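Side-chain contacts in glycerophosphoryl diester phosphodiesterase (Parabacteroides distasonis, PDB 3MZ2), which probably hydrolyses glycerophosphodiesters to an alcohol and glycerol phosphate, and is built as a TIM barrel: residues D19-Y24 and W202-A207; E190-Y195 and D222-R227; D240-P245 and A249-M254. One frame throughout, in Å; residues are numbered along the deposited sequence. Where two conformers were deposited one is given.

How the interactions relate
All three contacts belong to one TIM barrel. Interaction 1 packs helix 17-23 against the N-terminal end of the barrel, where strand 205-210 begins. Interaction 2 joins helices 189-197 and 215-226, which flank that strand in the chain. The two touch, with centres about 14 Å apart: Trp-202 packs on Val-192, Leu-224 and Arg-227, and Ala-207 on Leu-224. Interaction 3 lies at the C-terminal end of the barrel strands, where TIM-barrel enzymes keep their active sites. Its centre is about 28 Å from each of the others, its nearest atoms about 15 Å from interaction 1 and 12 Å from interaction 2. Sulfates, probably from the crystallisation liquor, sit at interactions 2 and 3.

Interaction 1: residues D19-Y24 and W202-A207; sequences DLISFY and WSHIMA
At the N-terminal end of the TIM barrel, Ile-21 on helix 17-23 and Tyr-24 just past it meet Ser-203 and His-204, just before strand 205-210, and Met-206 within it, a selenomethionine. The helix precedes the first barrel strand in the chain and lies over the bottom of the barrel. Ile-21 faces Ser-203 and His-204 with both of its branches. Its CG1 is anti to the carbonyl carbon (chi1 -71°) and comes over one face of the His-204 imidazole, and the nearly straight chi2 carries CD1 on to His-204 NE2, 3.6 Å away. The other branch, CG2, packs against Ser-203 CB at 3.9 Å. The imidazole is held from its far nitrogen, since His-204 ND1 is hydrogen-bonded to Phe-180 O. Deeper in, Tyr-24 presents a ring face to Met-206. Met-206 CG is anti to its backbone N (chi1 -180°) and lies 3.8 Å from Tyr-24 CD1, while Met-206 CB sits above the ring toward its rim. The opposite face of the tyrosine is covered by Phe-23, whose CD2 stands 3.6 Å above the ring centre, so the ring is sandwiched. Ile-262 and Met-161, from two other barrel strands, touch both Tyr-24 and Met-206 and place this pair in the barrel interior. Polar links between the segments run through water: one molecule is hydrogen-bonded to Ile-21 O and Ser-203 O, and a second lies 2.6 Å from Tyr-24 O and 2.8 Å from Ile-205 O.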
loop_
_atom_site.group_PDB
_atom_site.type_symbol
_atom_site.label_atom_id
_atom_site.label_comp_id
_atom_site.label_asym_id
_atom_site.label_seq_id
_atom_site.Cartn_x
_atom_site.Cartn_y
_atom_site.Cartn_z
ATOM N N ASP A 19 -24.198 -18.304 -5.199
ATOM C CA ASP A 19 -23.900 -18.325 -6.637
ATOM C C ASP A 19 -22.461 -17.853 -6.891
ATOM O O ASP A 19 -21.777 -18.365 -7.767
ATOM C CB ASP A 19 -24.835 -17.415 -7.426
ATOM C CG ASP A 19 -26.194 -18.011 -7.682
ATOM O OD1 ASP A 19 -26.445 -19.222 -7.392
ATOM O OD2 ASP A 19 -27.013 -17.217 -8.217
ATOM N N LEU A 20 -21.998 -16.895 -6.097
ATOM C CA LEU A 20 -20.670 -16.328 -6.290
ATOM C C LEU A 20 -19.652 -17.381 -5.899
ATOM O O LEU A 20 -18.684 -17.574 -6.600
ATOM C CB LEU A 20 -20.484 -15.017 -5.498
ATOM C CG LEU A 20 -19.112 -14.331 -5.626
ATOM C CD1 LEU A 20 -18.762 -13.925 -7.032
ATOM C CD2 LEU A 20 -19.083 -13.112 -4.649
ATOM N N ILE A 21 -19.874 -18.064 -4.783
ATOM C CA ILE A 21 -18.962 -19.151 -4.351
ATOM C C ILE A 21 -18.936 -20.243 -5.415
ATOM O O ILE A 21 -17.886 -20.699 -5.839
ATOM C CB ILE A 21 -19.409 -19.719 -2.970
ATOM C CG1 ILE A 21 -19.137 -18.712 -1.866
ATOM C CG2 ILE A 21 -18.766 -21.106 -2.651
ATOM C CD1 ILE A 21 -19.893 -19.008 -0.563
ATOM N N SER A 22 -20.116 -20.602 -5.922
ATOM C CA SER A 22 -20.177 -21.608 -6.968
ATOM C C SER A 22 -19.403 -21.211 -8.212
ATOM O O SER A 22 -18.645 -22.030 -8.787
ATOM C CB SER A 22 -21.622 -21.850 -7.370
ATOM O OG SER A 22 -21.715 -22.986 -8.204
ATOM N N PHE A 23 -19.603 -19.962 -8.633
ATOM C CA PHE A 23 -18.944 -19.405 -9.816
ATOM C C PHE A 23 -17.426 -19.620 -9.712
ATOM O O PHE A 23 -16.784 -20.035 -10.671
ATOM C CB PHE A 23 -19.299 -17.899 -9.970
ATOM C CG PHE A 23 -18.670 -17.209 -11.183
ATOM C CD1 PHE A 23 -19.139 -17.452 -12.475
ATOM C CD2 PHE A 23 -17.605 -16.340 -11.036
ATOM C CE1 PHE A 23 -18.594 -16.796 -13.567
ATOM C CE2 PHE A 23 -17.038 -15.709 -12.127
ATOM C CZ PHE A 23 -17.546 -15.938 -13.386
ATOM N N TYR A 24 -16.902 -19.388 -8.520
ATOM C CA TYR A 24 -15.460 -19.473 -8.266
ATOM C C TYR A 24 -14.988 -20.843 -7.724
ATOM O O TYR A 24 -13.810 -20.962 -7.383
ATOM C CB TYR A 24 -14.985 -18.337 -7.332
ATOM C CG TYR A 24 -14.829 -17.033 -8.110
ATOM C CD1 TYR A 24 -13.931 -16.946 -9.163
ATOM C CD2 TYR A 24 -15.571 -15.901 -7.772
ATOM C CE1 TYR A 24 -13.792 -15.800 -9.896
ATOM C CE2 TYR A 24 -15.429 -14.756 -8.488
ATOM C CZ TYR A 24 -14.508 -14.679 -9.536
ATOM O OH TYR A 24 -14.400 -13.509 -10.296
ATOM N N TRP A 202 -11.568 -21.849 1.813
ATOM C CA TRP A 202 -11.117 -21.784 0.441
ATOM C C TRP A 202 -12.320 -21.480 -0.495
ATOM O O TRP A 202 -12.120 -20.913 -1.563
ATOM C CB TRP A 202 -10.388 -23.091 0.043
ATOM C CG TRP A 202 -9.021 -23.239 0.635
ATOM C CD1 TRP A 202 -8.585 -24.260 1.446
ATOM C CD2 TRP A 202 -7.895 -22.400 0.409
ATOM N NE1 TRP A 202 -7.268 -24.059 1.788
ATOM C CE2 TRP A 202 -6.809 -22.943 1.142
ATOM C CE3 TRP A 202 -7.709 -21.221 -0.326
ATOM C CZ2 TRP A 202 -5.543 -22.333 1.173
ATOM C CZ3 TRP A 202 -6.445 -20.604 -0.336
ATOM C CH2 TRP A 202 -5.380 -21.170 0.432
ATOM N N SER A 203 -13.520 -21.865 -0.082
ATOM C CA SER A 203 -14.706 -21.543 -0.843
ATOM C C SER A 203 -14.907 -20.036 -0.988
ATOM O O SER A 203 -15.635 -19.594 -1.865
ATOM C CB SER A 203 -15.944 -22.160 -0.218
ATOM O OG SER A 203 -16.168 -21.715 1.108
ATOM N N HIS A 204 -14.329 -19.261 -0.081
ATOM C CA HIS A 204 -14.409 -17.795 -0.182
ATOM C C HIS A 204 -13.185 -17.102 -0.827
ATOM O O HIS A 204 -13.060 -15.864 -0.752
ATOM C CB HIS A 204 -14.645 -17.241 1.222
ATOM C CG HIS A 204 -16.029 -17.520 1.703
ATOM N ND1 HIS A 204 -16.949 -16.538 1.975
ATOM C CD2 HIS A 204 -16.656 -18.701 1.927
ATOM C CE1 HIS A 204 -18.088 -17.100 2.354
ATOM N NE2 HIS A 204 -17.928 -18.406 2.365
ATOM N N ILE A 205 -12.351 -17.898 -1.491
ATOM C CA ILE A 205 -11.121 -17.460 -2.102
ATOM C C ILE A 205 -11.060 -17.757 -3.619
ATOM O O ILE A 205 -11.382 -18.856 -4.072
ATOM C CB ILE A 205 -9.914 -18.031 -1.388
ATOM C CG1 ILE A 205 -9.844 -17.392 -0.002
ATOM C CG2 ILE A 205 -8.624 -17.751 -2.185
ATOM C CD1 ILE A 205 -8.696 -17.901 0.831
HETATM N N MSE A 206 -10.681 -16.708 -4.361
HETATM C CA MSE A 206 -10.100 -16.833 -5.706
HETATM C C MSE A 206 -8.671 -16.341 -5.544
HETATM O O MSE A 206 -8.454 -15.366 -4.827
HETATM C CB MSE A 206 -10.894 -15.999 -6.725
HETATM C CG MSE A 206 -10.363 -16.067 -8.165
HETATM SE SE MSE A 206 -9.010 -14.633 -8.466
HETATM C CE MSE A 206 -10.352 -13.214 -8.678
ATOM N N ALA A 207 -7.707 -17.007 -6.193
ATOM C CA ALA A 207 -6.308 -16.709 -5.922
ATOM C C ALA A 207 -5.573 -16.009 -7.036
ATOM O O ALA A 207 -5.595 -16.496 -8.160
ATOM C CB ALA A 207 -5.562 -17.999 -5.539
HETATM O O HOH W 1 -15.551 -20.588 -4.436
HETATM O O HOH W 2 -11.689 -19.599 -6.715
#

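Interaction 2: residues E190-Y195 and D222-R227; sequences EAVQDY and DMLHER. With SO4 (sulfate ion), chain D.
Val-192 and Leu-224 are the nearest backbone pair of 190-195 and 222-227, segments of helices 189-197 and 215-226 on the outer layer of the barrel, their CA atoms 7.8 Å apart. Val-192 carries the contact from its side. Its CG1, anti to the backbone N (chi1 173°), lies over one face of the Arg-227 guanidinium, 3.5 Å from Arg-227 NE, and 3.8 Å from CE of the selenomethionine Met-223 in the conformer given. The second methyl, CG2, looks inward to Leu-224 CD2 at 4.3 Å. Arg-227, just past the end of its helix, runs extended from CG to NE and folds its head back over the last turn. There Arg-227 NH1 donates to Met-223 O (3.0 Å), which lies near the guanidinium plane; the nitrogen stands above the carbonyl plane, and Arg-227 N reaches the same oxygen from the opposite face. At the guanidinium edge a sulfate, probably from the crystallisation liquor, accepts two nearly straight bonds, from Arg-227 NH1 to O2 (3.1 Å) and from Arg-227 NH2 to O4 (2.7 Å). Arg-227 NE forms a salt bridge with Glu-196. A leucine in place of Arg-227 would probably leave Glu-196 without its cationic mate and the sulfate without two donors. The guanidinium thus spends its N-H groups on the helix end, a carboxylate and an anion, while its flat face, which offers no N-H of its own, lies against a valine methyl.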
loop_
_atom_site.group_PDB
_atom_site.type_symbol
_atom_site.label_atom_id
_atom_site.label_comp_id
_atom_site.label_asym_id
_atom_site.label_seq_id
_atom_site.Cartn_x
_atom_site.Cartn_y
_atom_site.Cartn_z
ATOM N N GLU A 190 3.914 -21.275 1.183
ATOM C CA GLU A 190 3.754 -20.647 2.498
ATOM C C GLU A 190 2.486 -19.797 2.576
ATOM O O GLU A 190 1.812 -19.736 3.626
ATOM C CB GLU A 190 4.972 -19.781 2.773
ATOM C CG GLU A 190 6.236 -20.609 2.980
ATOM C CD GLU A 190 6.884 -21.221 1.703
ATOM O OE1 GLU A 190 6.664 -20.733 0.573
ATOM O OE2 GLU A 190 7.710 -22.159 1.870
ATOM N N ALA A 191 2.151 -19.141 1.455
ATOM C CA ALA A 191 0.904 -18.338 1.366
ATOM C C ALA A 191 -0.314 -19.267 1.509
ATOM O O ALA A 191 -1.224 -18.946 2.229
ATOM C CB ALA A 191 0.805 -17.480 0.091
ATOM N N VAL A 192 -0.257 -20.462 0.921
ATOM C CA VAL A 192 -1.385 -21.408 1.047
ATOM C C VAL A 192 -1.613 -21.701 2.531
ATOM O O VAL A 192 -2.764 -21.657 2.995
ATOM C CB VAL A 192 -1.134 -22.705 0.276
ATOM C CG1 VAL A 192 -2.253 -23.767 0.569
ATOM C CG2 VAL A 192 -0.976 -22.406 -1.258
ATOM N N GLN A 193 -0.514 -21.977 3.253
ATOM C CA GLN A 193 -0.575 -22.320 4.660
ATOM C C GLN A 193 -1.112 -21.163 5.503
ATOM O O GLN A 193 -1.876 -21.376 6.459
ATOM C CB GLN A 193 0.793 -22.775 5.216
ATOM C CG GLN A 193 0.751 -23.350 6.666
ATOM C CD GLN A 193 0.059 -24.703 6.758
ATOM O OE1 GLN A 193 0.366 -25.628 5.994
ATOM N NE2 GLN A 193 -0.865 -24.835 7.703
ATOM N N ASP A 194 -0.656 -19.967 5.184
ATOM C CA ASP A 194 -1.100 -18.711 5.840
ATOM C C ASP A 194 -2.645 -18.597 5.865
ATOM O O ASP A 194 -3.252 -18.316 6.918
ATOM C CB ASP A 194 -0.509 -17.502 5.087
ATOM C CG ASP A 194 -0.836 -16.184 5.727
ATOM O OD1 ASP A 194 -1.031 -16.147 6.960
ATOM O OD2 ASP A 194 -0.875 -15.179 4.997
ATOM N N TYR A 195 -3.298 -18.757 4.713
ATOM C CA TYR A 195 -4.753 -18.645 4.726
ATOM C C TYR A 195 -5.392 -19.726 5.558
ATOM O O TYR A 195 -6.382 -19.471 6.247
ATOM C CB TYR A 195 -5.369 -18.612 3.318
ATOM C CG TYR A 195 -4.934 -17.381 2.599
ATOM C CD1 TYR A 195 -5.554 -16.168 2.821
ATOM C CD2 TYR A 195 -3.842 -17.433 1.757
ATOM C CE1 TYR A 195 -5.129 -15.019 2.201
ATOM C CE2 TYR A 195 -3.366 -16.276 1.123
ATOM C CZ TYR A 195 -4.020 -15.065 1.350
ATOM O OH TYR A 195 -3.622 -13.888 0.751
ATOM N N ASP A 222 -1.657 -26.246 -8.739
ATOM C CA ASP A 222 -2.128 -27.627 -8.492
ATOM C C ASP A 222 -2.679 -27.790 -7.063
ATOM O O ASP A 222 -3.777 -28.347 -6.881
ATOM C CB ASP A 222 -1.001 -28.623 -8.759
ATOM C CG ASP A 222 -0.753 -28.874 -10.250
ATOM O OD1 ASP A 222 -1.599 -28.506 -11.087
ATOM O OD2 ASP A 222 0.309 -29.491 -10.557
HETATM N N MSE A 223 -1.969 -27.244 -6.072
HETATM C CA MSE A 223 -2.430 -27.259 -4.670
HETATM C C MSE A 223 -3.770 -26.556 -4.520
HETATM O O MSE A 223 -4.666 -27.027 -3.819
HETATM C CB MSE A 223 -1.431 -26.560 -3.759
HETATM C CG MSE A 223 -0.144 -27.324 -3.569
HETATM SE SE MSE A 223 1.133 -26.293 -2.529
HETATM C CE MSE A 223 0.244 -26.339 -0.811
ATOM N N LEU A 224 -3.881 -25.416 -5.173
ATOM C CA LEU A 224 -5.072 -24.585 -5.081
ATOM C C LEU A 224 -6.257 -25.225 -5.831
ATOM O O LEU A 224 -7.378 -25.250 -5.344
ATOM C CB LEU A 224 -4.787 -23.165 -5.582
ATOM C CG LEU A 224 -3.932 -22.330 -4.617
ATOM C CD1 LEU A 224 -3.465 -21.053 -5.313
ATOM C CD2 LEU A 224 -4.695 -22.064 -3.295
ATOM N N HIS A 225 -5.990 -25.795 -6.999
ATOM C CA HIS A 225 -7.051 -26.547 -7.686
ATOM C C HIS A 225 -7.594 -27.693 -6.834
ATOM O O HIS A 225 -8.810 -27.900 -6.827
ATOM C CB HIS A 225 -6.559 -27.101 -9.061
ATOM C CG HIS A 225 -6.476 -26.056 -10.132
ATOM N ND1 HIS A 225 -5.851 -26.265 -11.358
ATOM C CD2 HIS A 225 -6.903 -24.787 -10.136
ATOM C CE1 HIS A 225 -5.948 -25.147 -12.065
ATOM N NE2 HIS A 225 -6.600 -24.244 -11.350
ATOM N N GLU A 226 -6.719 -28.391 -6.076
ATOM C CA GLU A 226 -7.112 -29.504 -5.172
ATOM C C GLU A 226 -8.076 -29.003 -4.105
ATOM O O GLU A 226 -8.951 -29.728 -3.649
ATOM C CB GLU A 226 -5.878 -30.115 -4.486
ATOM C CG GLU A 226 -5.022 -31.009 -5.382
ATOM C CD GLU A 226 -3.705 -31.451 -4.719
ATOM O OE1 GLU A 226 -3.220 -30.764 -3.780
ATOM O OE2 GLU A 226 -3.144 -32.502 -5.127
ATOM N N ARG A 227 -7.870 -27.758 -3.695
ATOM C CA ARG A 227 -8.712 -27.079 -2.700
ATOM C C ARG A 227 -9.929 -26.370 -3.288
ATOM O O ARG A 227 -10.644 -25.672 -2.567
ATOM C CB ARG A 227 -7.862 -26.089 -1.912
ATOM C CG ARG A 227 -6.803 -26.737 -1.040
ATOM C CD ARG A 227 -5.612 -25.769 -0.796
ATOM N NE ARG A 227 -4.731 -26.268 0.247
ATOM C CZ ARG A 227 -3.842 -27.239 0.086
ATOM N NH1 ARG A 227 -3.687 -27.850 -1.085
ATOM N NH2 ARG A 227 -3.106 -27.642 1.120
HETATM S S SO4 D . -0.693 -30.240 -0.487
HETATM O O1 SO4 D . 0.672 -29.816 -0.807
HETATM O O2 SO4 D . -1.609 -30.025 -1.620
HETATM O O3 SO4 D . -0.661 -31.674 -0.184
HETATM O O4 SO4 D . -1.145 -29.489 0.681
#

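Interaction 3: residues D240-P245 and A249-M254. With SO4 (sulfate ion), chain F; SO4 (sulfate ion), chain G.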
loop_
_atom_site.group_PDB
_atom_site.type_symbol
_atom_site.label_atom_id
_atom_site.label_comp_id
_atom_site.label_asym_id
_atom_site.label_seq_id
_atom_site.Cartn_x
_atom_site.Cartn_y
_atom_site.Cartn_z
ATOM N N ASP A 240 1.075 -8.058 -21.111
ATOM C CA ASP A 240 0.429 -6.885 -21.702
ATOM C C ASP A 240 1.411 -5.934 -22.350
ATOM O O ASP A 240 1.034 -5.106 -23.166
ATOM C CB ASP A 240 -0.369 -6.074 -20.665
ATOM C CG ASP A 240 -1.617 -6.775 -20.184
ATOM O OD1 ASP A 240 -2.029 -7.786 -20.784
ATOM O OD2 ASP A 240 -2.279 -6.237 -19.279
ATOM N N LYS A 241 2.688 -6.037 -21.977
ATOM C CA LYS A 241 3.726 -5.103 -22.381
ATOM C C LYS A 241 4.460 -5.569 -23.639
ATOM O O LYS A 241 5.356 -4.881 -24.145
ATOM C CB LYS A 241 4.756 -4.952 -21.252
ATOM C CG LYS A 241 4.191 -4.525 -19.915
ATOM C CD LYS A 241 3.286 -3.280 -20.062
ATOM C CE LYS A 241 3.428 -2.288 -18.902
ATOM N NZ LYS A 241 2.276 -1.346 -18.702
ATOM N N LEU A 242 4.121 -6.755 -24.129
ATOM C CA LEU A 242 4.731 -7.249 -25.365
ATOM C C LEU A 242 4.381 -6.297 -26.510
ATOM O O LEU A 242 3.334 -5.701 -26.473
ATOM C CB LEU A 242 4.321 -8.697 -25.637
ATOM C CG LEU A 242 4.694 -9.735 -24.582
ATOM C CD1 LEU A 242 3.973 -11.076 -24.786
ATOM C CD2 LEU A 242 6.250 -9.949 -24.635
ATOM N N SER A 243 5.243 -6.169 -27.530
ATOM C CA SER A 243 5.169 -5.056 -28.468
ATOM C C SER A 243 4.071 -5.137 -29.529
ATOM O O SER A 243 3.648 -4.111 -30.037
ATOM C CB SER A 243 6.524 -4.833 -29.145
ATOM O OG SER A 243 7.366 -4.093 -28.280
ATOM N N THR A 244 3.628 -6.340 -29.877
ATOM C CA THR A 244 2.630 -6.539 -30.925
ATOM C C THR A 244 1.375 -7.252 -30.404
ATOM O O THR A 244 1.464 -8.074 -29.473
ATOM C CB THR A 244 3.176 -7.370 -32.107
ATOM O OG1 THR A 244 3.475 -8.705 -31.691
ATOM C CG2 THR A 244 4.455 -6.715 -32.700
ATOM N N PRO A 245 0.208 -6.965 -31.010
ATOM C CA PRO A 245 -0.986 -7.742 -30.633
ATOM C C PRO A 245 -0.822 -9.248 -30.852
ATOM O O PRO A 245 -1.366 -10.028 -30.099
ATOM C CB PRO A 245 -2.108 -7.183 -31.522
ATOM C CG PRO A 245 -1.523 -6.133 -32.377
ATOM C CD PRO A 245 -0.065 -5.950 -32.037
ATOM N N ALA A 249 -1.285 -12.067 -28.011
ATOM C CA ALA A 249 -2.297 -13.117 -28.181
ATOM C C ALA A 249 -1.760 -14.488 -27.938
ATOM O O ALA A 249 -2.387 -15.283 -27.252
ATOM C CB ALA A 249 -2.960 -13.037 -29.570
ATOM N N GLU A 250 -0.571 -14.754 -28.459
ATOM C CA GLU A 250 0.108 -16.012 -28.200
ATOM C C GLU A 250 0.321 -16.208 -26.702
ATOM O O GLU A 250 0.084 -17.321 -26.152
ATOM C CB GLU A 250 1.441 -16.089 -28.962
ATOM C CG GLU A 250 2.117 -17.467 -28.857
ATOM C CD GLU A 250 2.825 -17.695 -27.557
ATOM O OE1 GLU A 250 3.418 -16.723 -27.007
ATOM O OE2 GLU A 250 2.771 -18.859 -27.081
ATOM N N ALA A 251 0.737 -15.140 -26.022
ATOM C CA ALA A 251 1.009 -15.192 -24.605
ATOM C C ALA A 251 -0.255 -15.493 -23.780
ATOM O O ALA A 251 -0.251 -16.304 -22.867
ATOM C CB ALA A 251 1.646 -13.844 -24.145
ATOM N N TYR A 252 -1.379 -14.870 -24.129
ATOM C CA TYR A 252 -2.621 -15.117 -23.418
ATOM C C TYR A 252 -3.075 -16.566 -23.593
ATOM O O TYR A 252 -3.487 -17.216 -22.644
ATOM C CB TYR A 252 -3.722 -14.151 -23.875
ATOM C CG TYR A 252 -3.387 -12.668 -23.707
ATOM C CD1 TYR A 252 -2.778 -12.183 -22.556
ATOM C CD2 TYR A 252 -3.734 -11.759 -24.703
ATOM C CE1 TYR A 252 -2.484 -10.833 -22.407
ATOM C CE2 TYR A 252 -3.439 -10.400 -24.574
ATOM C CZ TYR A 252 -2.823 -9.941 -23.422
ATOM O OH TYR A 252 -2.545 -8.600 -23.305
ATOM N N ARG A 253 -2.980 -17.081 -24.812
ATOM C CA ARG A 253 -3.264 -18.511 -25.022
ATOM C C ARG A 253 -2.352 -19.449 -24.250
ATOM O O ARG A 253 -2.817 -20.424 -23.673
ATOM C CB ARG A 253 -3.286 -18.833 -26.542
ATOM C CG ARG A 253 -4.510 -18.293 -27.262
ATOM C CD ARG A 253 -4.528 -18.757 -28.694
ATOM N NE ARG A 253 -3.439 -18.232 -29.522
ATOM C CZ ARG A 253 -3.489 -17.091 -30.226
ATOM N NH1 ARG A 253 -4.608 -16.313 -30.217
ATOM N NH2 ARG A 253 -2.427 -16.734 -30.948
HETATM N N MSE A 254 -1.057 -19.147 -24.196
HETATM C CA MSE A 254 -0.102 -19.989 -23.467
HETATM C C MSE A 254 -0.500 -20.065 -21.983
HETATM O O MSE A 254 -0.479 -21.136 -21.375
HETATM C CB MSE A 254 1.312 -19.443 -23.653
HETATM C CG MSE A 254 2.345 -20.151 -22.865
HETATM SE SE MSE A 254 4.115 -19.995 -23.732
HETATM C CE MSE A 254 4.287 -18.009 -23.800
HETATM S S SO4 F . 2.142 -0.754 -22.787
HETATM O O1 SO4 F . 1.694 0.152 -23.847
HETATM O O2 SO4 F . 1.715 -2.122 -23.091
HETATM O O3 SO4 F . 3.600 -0.712 -22.687
HETATM O O4 SO4 F . 1.582 -0.313 -21.510
HETATM S S SO4 G . 1.051 1.634 -16.022
HETATM O O1 SO4 G . 1.116 2.474 -17.226
HETATM O O2 SO4 G . -0.214 0.910 -16.016
HETATM O O3 SO4 G . 2.170 0.691 -16.035
HETATM O O4 SO4 G . 1.078 2.416 -14.779
#
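Asp-240 OD1 is gripped by three hydroxyls: Tyr-252 OH donates to it across the contact at 2.7 Å, and Thr-235 OG1 and Ser-265 OG are hydrogen-bonded to it as well. The phenol comes from the anti side of the carboxylate oxygen, 33° out of the carboxylate plane, and the oxygen lies at the edge of the tyrosine ring. Carboxylate and ring are turned 74° against each other, so they do not stack. The other oxygen, Asp-240 OD2, takes the backbone N of Asp-266, which fixes the rotation of the carboxylate. Asp-240 CG is anti to the carbonyl carbon (chi1 -70°), a turn that brings the carboxylate round to Tyr-252 although the CB of Asp-240 starts out away from the helix. Leu-242 makes the apolar half of the contact, laying CD1 3.7 Å from Ala-251 CB. Where the loop becomes helix, Thr-244 is the N-cap, its OG1 hydrogen-bonded to Ser-247 N, and the first turn of helix 245-257 is closed by Ala-249 N donating to Pro-245 O at 2.9 Å. Lys-241 faces the other way. In the conformer given its NZ donates to O4 of one sulfate (3.1 Å) and weakly to O3 of a second (3.4 Å), both probably from the crystallisation liquor; Arg-41 and Arg-267 also bind sulfate here. Such a cationic cluster at the C-terminal end of the strands would be consistent with a site for a phosphodiester. Through Ser-265 and Asp-266, Asp-240 ties the loop following strand 231-234 to the end of strand 262-265, while the Tyr-252 ring is wedged between this loop and helix 268-275, touching Val-271, Ala-274 and Ile-275.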